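Local atomic coordinates of aminopeptidase (Aneurinibacillus sp. AM-1, PDB entry 5IB9), a protein that probably removes amino acids one at a time from the N-terminus of peptides, as a zinc-dependent aminopeptidase of peptidase family M28. Residues Ser203-Lys217 with Leu258-Ala271. Numbering follows the deposited sequence.
Sequences SHNVIATKKPDANKK and LKTDTELRFITFGA. With ZN (zinc ion), chain G.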
loop_
_atom_site.group_PDB
_atom_site.type_symbol
_atom_site.label_atom_id
_atom_site.label_comp_id
_atom_site.label_asym_id
_atom_site.label_seq_id
_atom_site.Cartn_x
_atom_site.Cartn_y
_atom_site.Cartn_z
ATOM N N SER A 203 -10.258 -3.848 -6.951
ATOM C CA SER A 203 -10.861 -5.034 -6.349
ATOM C C SER A 203 -11.337 -4.723 -4.903
ATOM O O SER A 203 -11.351 -3.535 -4.478
ATOM C CB SER A 203 -9.805 -6.174 -6.389
ATOM O OG SER A 203 -10.248 -7.438 -5.852
ATOM N N HIS A 204 -11.813 -5.740 -4.224
ATOM C CA HIS A 204 -12.416 -5.533 -2.895
ATOM C C HIS A 204 -12.203 -6.716 -1.995
ATOM O O HIS A 204 -12.109 -7.855 -2.455
ATOM C CB HIS A 204 -13.925 -5.404 -3.042
ATOM C CG HIS A 204 -14.396 -4.384 -4.038
ATOM N ND1 HIS A 204 -14.404 -4.576 -5.413
ATOM C CD2 HIS A 204 -14.785 -3.105 -3.832
ATOM C CE1 HIS A 204 -14.760 -3.435 -6.004
ATOM N NE2 HIS A 204 -15.071 -2.566 -5.066
ATOM N N ASN A 205 -12.232 -6.439 -0.661
ATOM C CA ASN A 205 -12.391 -7.469 0.374
ATOM C C ASN A 205 -13.772 -7.293 0.983
ATOM O O ASN A 205 -14.235 -6.175 1.136
ATOM C CB ASN A 205 -11.324 -7.311 1.473
ATOM C CG ASN A 205 -9.933 -7.291 0.891
ATOM O OD1 ASN A 205 -9.598 -8.180 0.120
ATOM N ND2 ASN A 205 -9.081 -6.459 1.429
ATOM N N VAL A 206 -14.372 -8.397 1.387
ATOM C CA VAL A 206 -15.711 -8.378 2.031
ATOM C C VAL A 206 -15.500 -8.876 3.446
ATOM O O VAL A 206 -14.963 -9.952 3.675
ATOM C CB VAL A 206 -16.714 -9.297 1.311
ATOM C CG1 VAL A 206 -18.049 -9.126 2.107
ATOM C CG2 VAL A 206 -16.871 -8.884 -0.142
ATOM N N ILE A 207 -15.903 -8.029 4.424
ATOM C CA ILE A 207 -15.538 -8.309 5.821
ATOM C C ILE A 207 -16.822 -8.333 6.698
ATOM O O ILE A 207 -17.572 -7.342 6.747
ATOM C CB ILE A 207 -14.636 -7.240 6.398
ATOM C CG1 ILE A 207 -13.339 -7.137 5.600
ATOM C CG2 ILE A 207 -14.296 -7.535 7.907
ATOM C CD1 ILE A 207 -13.131 -5.749 5.093
ATOM N N ALA A 208 -17.115 -9.442 7.398
ATOM C CA ALA A 208 -18.351 -9.593 8.228
ATOM C C ALA A 208 -17.872 -9.936 9.615
ATOM O O ALA A 208 -17.129 -10.842 9.791
ATOM C CB ALA A 208 -19.229 -10.795 7.649
ATOM N N THR A 209 -18.304 -9.151 10.591
ATOM C CA THR A 209 -17.743 -9.297 11.962
ATOM C C THR A 209 -18.876 -9.670 12.907
ATOM O O THR A 209 -19.899 -8.961 12.895
ATOM C CB THR A 209 -17.094 -7.991 12.370
ATOM O OG1 THR A 209 -15.968 -7.705 11.499
ATOM C CG2 THR A 209 -16.572 -8.141 13.835
ATOM N N LYS A 210 -18.626 -10.672 13.704
ATOM C CA LYS A 210 -19.485 -11.018 14.825
ATOM C C LYS A 210 -18.807 -10.527 16.130
ATOM O O LYS A 210 -17.761 -11.008 16.551
ATOM C CB LYS A 210 -19.687 -12.532 14.883
ATOM C CG LYS A 210 -20.842 -12.894 15.928
ATOM C CD LYS A 210 -20.895 -14.358 16.198
ATOM C CE LYS A 210 -22.255 -14.727 16.990
ATOM N NZ LYS A 210 -22.139 -14.362 18.428
ATOM N N LYS A 211 -19.414 -9.525 16.734
ATOM C CA LYS A 211 -18.950 -9.061 18.024
ATOM C C LYS A 211 -19.257 -10.087 19.131
ATOM O O LYS A 211 -20.223 -10.713 19.082
ATOM C CB LYS A 211 -19.608 -7.716 18.373
ATOM C CG LYS A 211 -19.163 -6.579 17.493
ATOM C CD LYS A 211 -20.208 -5.483 17.383
ATOM C CE LYS A 211 -19.578 -4.110 17.218
ATOM N NZ LYS A 211 -20.504 -2.987 17.419
ATOM N N PRO A 212 -18.415 -10.188 20.123
ATOM C CA PRO A 212 -18.707 -11.135 21.178
ATOM C C PRO A 212 -19.951 -10.722 21.925
ATOM O O PRO A 212 -20.201 -9.580 22.060
ATOM C CB PRO A 212 -17.469 -11.081 22.071
ATOM C CG PRO A 212 -16.762 -9.936 21.718
ATOM C CD PRO A 212 -17.175 -9.471 20.401
ATOM N N ASP A 213 -20.733 -11.704 22.304
ATOM C CA ASP A 213 -22.023 -11.482 22.953
ATOM C C ASP A 213 -22.228 -12.283 24.237
ATOM O O ASP A 213 -23.315 -12.522 24.603
ATOM C CB ASP A 213 -23.144 -11.668 21.970
ATOM C CG ASP A 213 -23.210 -13.053 21.421
ATOM O OD1 ASP A 213 -22.306 -13.813 21.588
ATOM O OD2 ASP A 213 -24.213 -13.331 20.844
ATOM N N ALA A 214 -21.152 -12.642 24.898
ATOM C CA ALA A 214 -21.188 -13.455 26.116
ATOM C C ALA A 214 -21.093 -12.654 27.436
ATOM O O ALA A 214 -20.715 -13.173 28.444
ATOM C CB ALA A 214 -20.133 -14.545 26.066
ATOM N N ASN A 215 -21.319 -11.368 27.371
ATOM C CA ASN A 215 -21.331 -10.543 28.590
ATOM C C ASN A 215 -20.033 -10.650 29.389
ATOM O O ASN A 215 -19.007 -10.249 28.931
ATOM C CB ASN A 215 -22.623 -10.803 29.393
ATOM C CG ASN A 215 -22.904 -9.747 30.436
ATOM O OD1 ASN A 215 -22.837 -8.552 30.194
ATOM N ND2 ASN A 215 -23.263 -10.213 31.620
ATOM N N LYS A 216 -20.113 -11.078 30.633
ATOM C CA LYS A 216 -18.957 -11.056 31.519
ATOM C C LYS A 216 -17.840 -11.982 31.095
ATOM O O LYS A 216 -16.726 -11.832 31.490
ATOM C CB LYS A 216 -19.340 -11.269 32.976
ATOM C CG LYS A 216 -19.932 -10.013 33.585
ATOM C CD LYS A 216 -20.377 -10.173 35.028
ATOM C CE LYS A 216 -20.559 -8.805 35.675
ATOM N NZ LYS A 216 -21.514 -8.790 36.827
ATOM N N LYS A 217 -18.195 -12.967 30.321
ATOM C CA LYS A 217 -17.214 -13.875 29.798
ATOM C C LYS A 217 -16.479 -13.350 28.578
ATOM O O LYS A 217 -15.554 -13.957 28.169
ATOM C CB LYS A 217 -17.843 -15.204 29.435
ATOM C CG LYS A 217 -18.280 -15.992 30.599
ATOM C CD LYS A 217 -18.486 -17.384 30.199
ATOM C CE LYS A 217 -18.566 -18.264 31.416
ATOM N NZ LYS A 217 -19.731 -17.796 32.193
ATOM N N LEU A 258 -24.918 -19.032 17.666
ATOM C CA LEU A 258 -24.214 -19.342 18.895
ATOM C C LEU A 258 -23.647 -18.125 19.659
ATOM O O LEU A 258 -23.299 -17.119 19.071
ATOM C CB LEU A 258 -23.015 -20.327 18.616
ATOM C CG LEU A 258 -23.466 -21.559 17.858
ATOM C CD1 LEU A 258 -22.325 -22.328 17.198
ATOM C CD2 LEU A 258 -24.250 -22.527 18.751
ATOM N N LYS A 259 -23.639 -18.190 20.981
ATOM C CA LYS A 259 -22.991 -17.196 21.787
ATOM C C LYS A 259 -21.507 -17.384 21.660
ATOM O O LYS A 259 -20.979 -18.531 21.545
ATOM C CB LYS A 259 -23.400 -17.401 23.230
ATOM C CG LYS A 259 -24.889 -17.291 23.454
ATOM C CD LYS A 259 -25.514 -15.948 23.051
ATOM C CE LYS A 259 -25.417 -14.851 24.104
ATOM N NZ LYS A 259 -25.860 -13.511 23.496
ATOM N N THR A 260 -20.785 -16.249 21.610
ATOM C CA THR A 260 -19.337 -16.266 21.489
ATOM C C THR A 260 -18.691 -15.262 22.402
ATOM O O THR A 260 -19.253 -14.166 22.648
ATOM C CB THR A 260 -18.891 -15.966 20.011
ATOM O OG1 THR A 260 -19.493 -14.711 19.600
ATOM C CG2 THR A 260 -19.302 -17.159 19.059
ATOM N N ASP A 261 -17.474 -15.548 22.861
ATOM C CA ASP A 261 -16.746 -14.632 23.703
ATOM C C ASP A 261 -15.567 -13.992 23.019
ATOM O O ASP A 261 -14.756 -13.330 23.631
ATOM C CB ASP A 261 -16.316 -15.300 25.068
ATOM C CG ASP A 261 -15.260 -16.403 24.915
ATOM O OD1 ASP A 261 -14.751 -16.657 23.753
ATOM O OD2 ASP A 261 -14.935 -17.053 25.945
ATOM N N THR A 262 -15.491 -14.308 21.739
ATOM C CA THR A 262 -14.321 -13.916 20.920
ATOM C C THR A 262 -14.875 -13.317 19.622
ATOM O O THR A 262 -15.775 -13.891 18.976
ATOM C CB THR A 262 -13.540 -15.186 20.577
ATOM O OG1 THR A 262 -13.062 -15.791 21.807
ATOM C CG2 THR A 262 -12.308 -14.940 19.687
ATOM N N GLU A 263 -14.290 -12.165 19.215
ATOM C CA GLU A 263 -14.715 -11.466 18.021
ATOM C C GLU A 263 -14.290 -12.327 16.811
ATOM O O GLU A 263 -13.131 -12.768 16.788
ATOM C CB GLU A 263 -13.988 -10.138 17.955
ATOM C CG GLU A 263 -14.334 -9.416 16.631
ATOM C CD GLU A 263 -13.847 -7.948 16.718
ATOM O OE1 GLU A 263 -13.865 -7.277 17.820
ATOM O OE2 GLU A 263 -13.520 -7.399 15.654
ATOM N N LEU A 264 -15.228 -12.548 15.886
ATOM C CA LEU A 264 -14.879 -13.361 14.690
ATOM C C LEU A 264 -15.037 -12.471 13.497
ATOM O O LEU A 264 -16.051 -11.767 13.342
ATOM C CB LEU A 264 -15.877 -14.566 14.650
ATOM C CG LEU A 264 -15.815 -15.512 15.800
ATOM C CD1 LEU A 264 -16.805 -16.657 15.613
ATOM C CD2 LEU A 264 -14.498 -16.093 15.961
ATOM N N ARG A 265 -14.024 -12.473 12.632
ATOM C CA ARG A 265 -14.101 -11.713 11.384
ATOM C C ARG A 265 -14.044 -12.708 10.269
ATOM O O ARG A 265 -12.979 -13.385 10.110
ATOM C CB ARG A 265 -12.918 -10.716 11.273
ATOM C CG ARG A 265 -12.897 -9.704 12.486
ATOM C CD ARG A 265 -11.801 -8.710 12.324
ATOM N NE ARG A 265 -11.896 -7.792 13.454
ATOM C CZ ARG A 265 -11.100 -6.737 13.535
ATOM N NH1 ARG A 265 -10.198 -6.376 12.589
ATOM N NH2 ARG A 265 -11.276 -5.981 14.569
ATOM N N PHE A 266 -15.060 -12.747 9.451
ATOM C CA PHE A 266 -15.140 -13.650 8.269
ATOM C C PHE A 266 -14.882 -12.803 7.068
ATOM O O PHE A 266 -15.557 -11.778 6.840
ATOM C CB PHE A 266 -16.553 -14.276 8.208
ATOM C CG PHE A 266 -16.917 -15.149 9.388
ATOM C CD1 PHE A 266 -16.596 -16.487 9.350
ATOM C CD2 PHE A 266 -17.488 -14.566 10.494
ATOM C CE1 PHE A 266 -16.854 -17.325 10.407
ATOM C CE2 PHE A 266 -17.882 -15.420 11.580
ATOM C CZ PHE A 266 -17.535 -16.773 11.532
ATOM N N ILE A 267 -13.825 -13.175 6.297
ATOM C CA ILE A 267 -13.377 -12.266 5.270
ATOM C C ILE A 267 -13.181 -13.035 3.947
ATOM O O ILE A 267 -12.584 -14.142 3.943
ATOM C CB ILE A 267 -12.007 -11.562 5.649
ATOM C CG1 ILE A 267 -12.129 -10.941 7.017
ATOM C CG2 ILE A 267 -11.650 -10.565 4.528
ATOM C CD1 ILE A 267 -10.810 -10.250 7.411
ATOM N N THR A 268 -13.680 -12.414 2.857
ATOM C CA THR A 268 -13.238 -12.940 1.563
ATOM C C THR A 268 -12.381 -11.904 0.905
ATOM O O THR A 268 -12.712 -10.729 0.814
ATOM C CB THR A 268 -14.466 -13.391 0.659
ATOM O OG1 THR A 268 -15.284 -12.268 0.290
ATOM C CG2 THR A 268 -15.224 -14.407 1.460
ATOM N N PHE A 269 -11.187 -12.344 0.460
ATOM C CA PHE A 269 -10.192 -11.391 -0.069
ATOM C C PHE A 269 -10.220 -11.312 -1.573
ATOM O O PHE A 269 -10.402 -12.341 -2.225
ATOM C CB PHE A 269 -8.821 -11.831 0.355
ATOM C CG PHE A 269 -8.570 -11.938 1.822
ATOM C CD1 PHE A 269 -8.483 -10.765 2.621
ATOM C CD2 PHE A 269 -8.410 -13.144 2.460
ATOM C CE1 PHE A 269 -8.253 -10.841 4.005
ATOM C CE2 PHE A 269 -8.164 -13.239 3.843
ATOM C CZ PHE A 269 -8.091 -12.090 4.584
ATOM N N GLY A 270 -9.982 -10.109 -2.102
ATOM C CA GLY A 270 -9.849 -9.982 -3.566
ATOM C C GLY A 270 -8.402 -10.102 -3.977
ATOM O O GLY A 270 -7.474 -10.010 -3.190
ATOM N N ALA A 271 -8.230 -10.332 -5.287
ATOM C CA ALA A 271 -6.883 -10.237 -5.933
ATOM C C ALA A 271 -5.904 -11.100 -5.282
ATOM O O ALA A 271 -4.736 -10.799 -5.205
ATOM C CB ALA A 271 -6.426 -8.734 -6.087
HETATM ZN ZN ZN G . -15.980 -0.793 -5.427
HETATM O O HOH W 1 -17.941 -13.496 17.883
HETATM O O HOH W 2 -14.296 -16.241 28.565
HETATM O O HOH W 3 -17.842 -0.918 -5.978
HETATM O O HOH W 4 -15.222 0.581 -6.620
HETATM O O HOH W 5 -14.997 -0.109 -7.630
HETATM O O HOH W 6 -16.688 -0.849 -7.385
#
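Val206, Ala208 and Lys210 pair with Thr268, Phe266 and Leu264 in an antiparallel ladder that joins strands 203-210 and 263-269 inside the M28 peptidase domain. Backbone bonds run both ways at each pair, among them Phe266 N to Ala208 O at 2.8 Å. Between them sit the non-hydrogen-bonded pairs Ile207-Ile267 and Thr209-Arg265. Ala208 and Phe266 touch Phe48 of helix 35-50 and Thr268 touches Ile44 of the same helix, while Val206 meets Val55 of strand 55-66. On the other face Ile207 CG1 lies alongside Ile267 CG2, and both side chains touch Tyr282.

Asn205 takes over at the end of the ladder. Its CG sits beside the backbone N (chi1 -54°), and OD1 accepts from Gly270 N at 3.0 Å. The same oxygen lies at the edge of the Phe269 ring, with the amide and ring planes 84° apart. Asn205 ND2 binds Gln58 and Gly278. His204 NE2 binds a zinc ion at 2.0 Å, shared with Glu288 of the second subunit.

Past Lys210 the chain meets the loop that leads into strand 263-269, through a salt-bridge network and backbone hydrogen bonds such as Asp213 N to Thr260 O. Lys210 reaches Thr260 OG1 tip to tip at 2.9 Å; NZ also bonds to Leu258 O and bridges to Asp213 OD1. Asp213 OD1 takes a nearly straight bond from Thr260 N (2.9 Å, 173°). The Lys259 chain, folded at chi2 and chi3, brings NZ to Asp213 O at 2.9 Å and into a salt bridge, weak as a hydrogen bond, with OD2. With Lys210 NZ at OD1 and Lys259 NZ at OD2, the negative charge of Asp213 is probably stabilised.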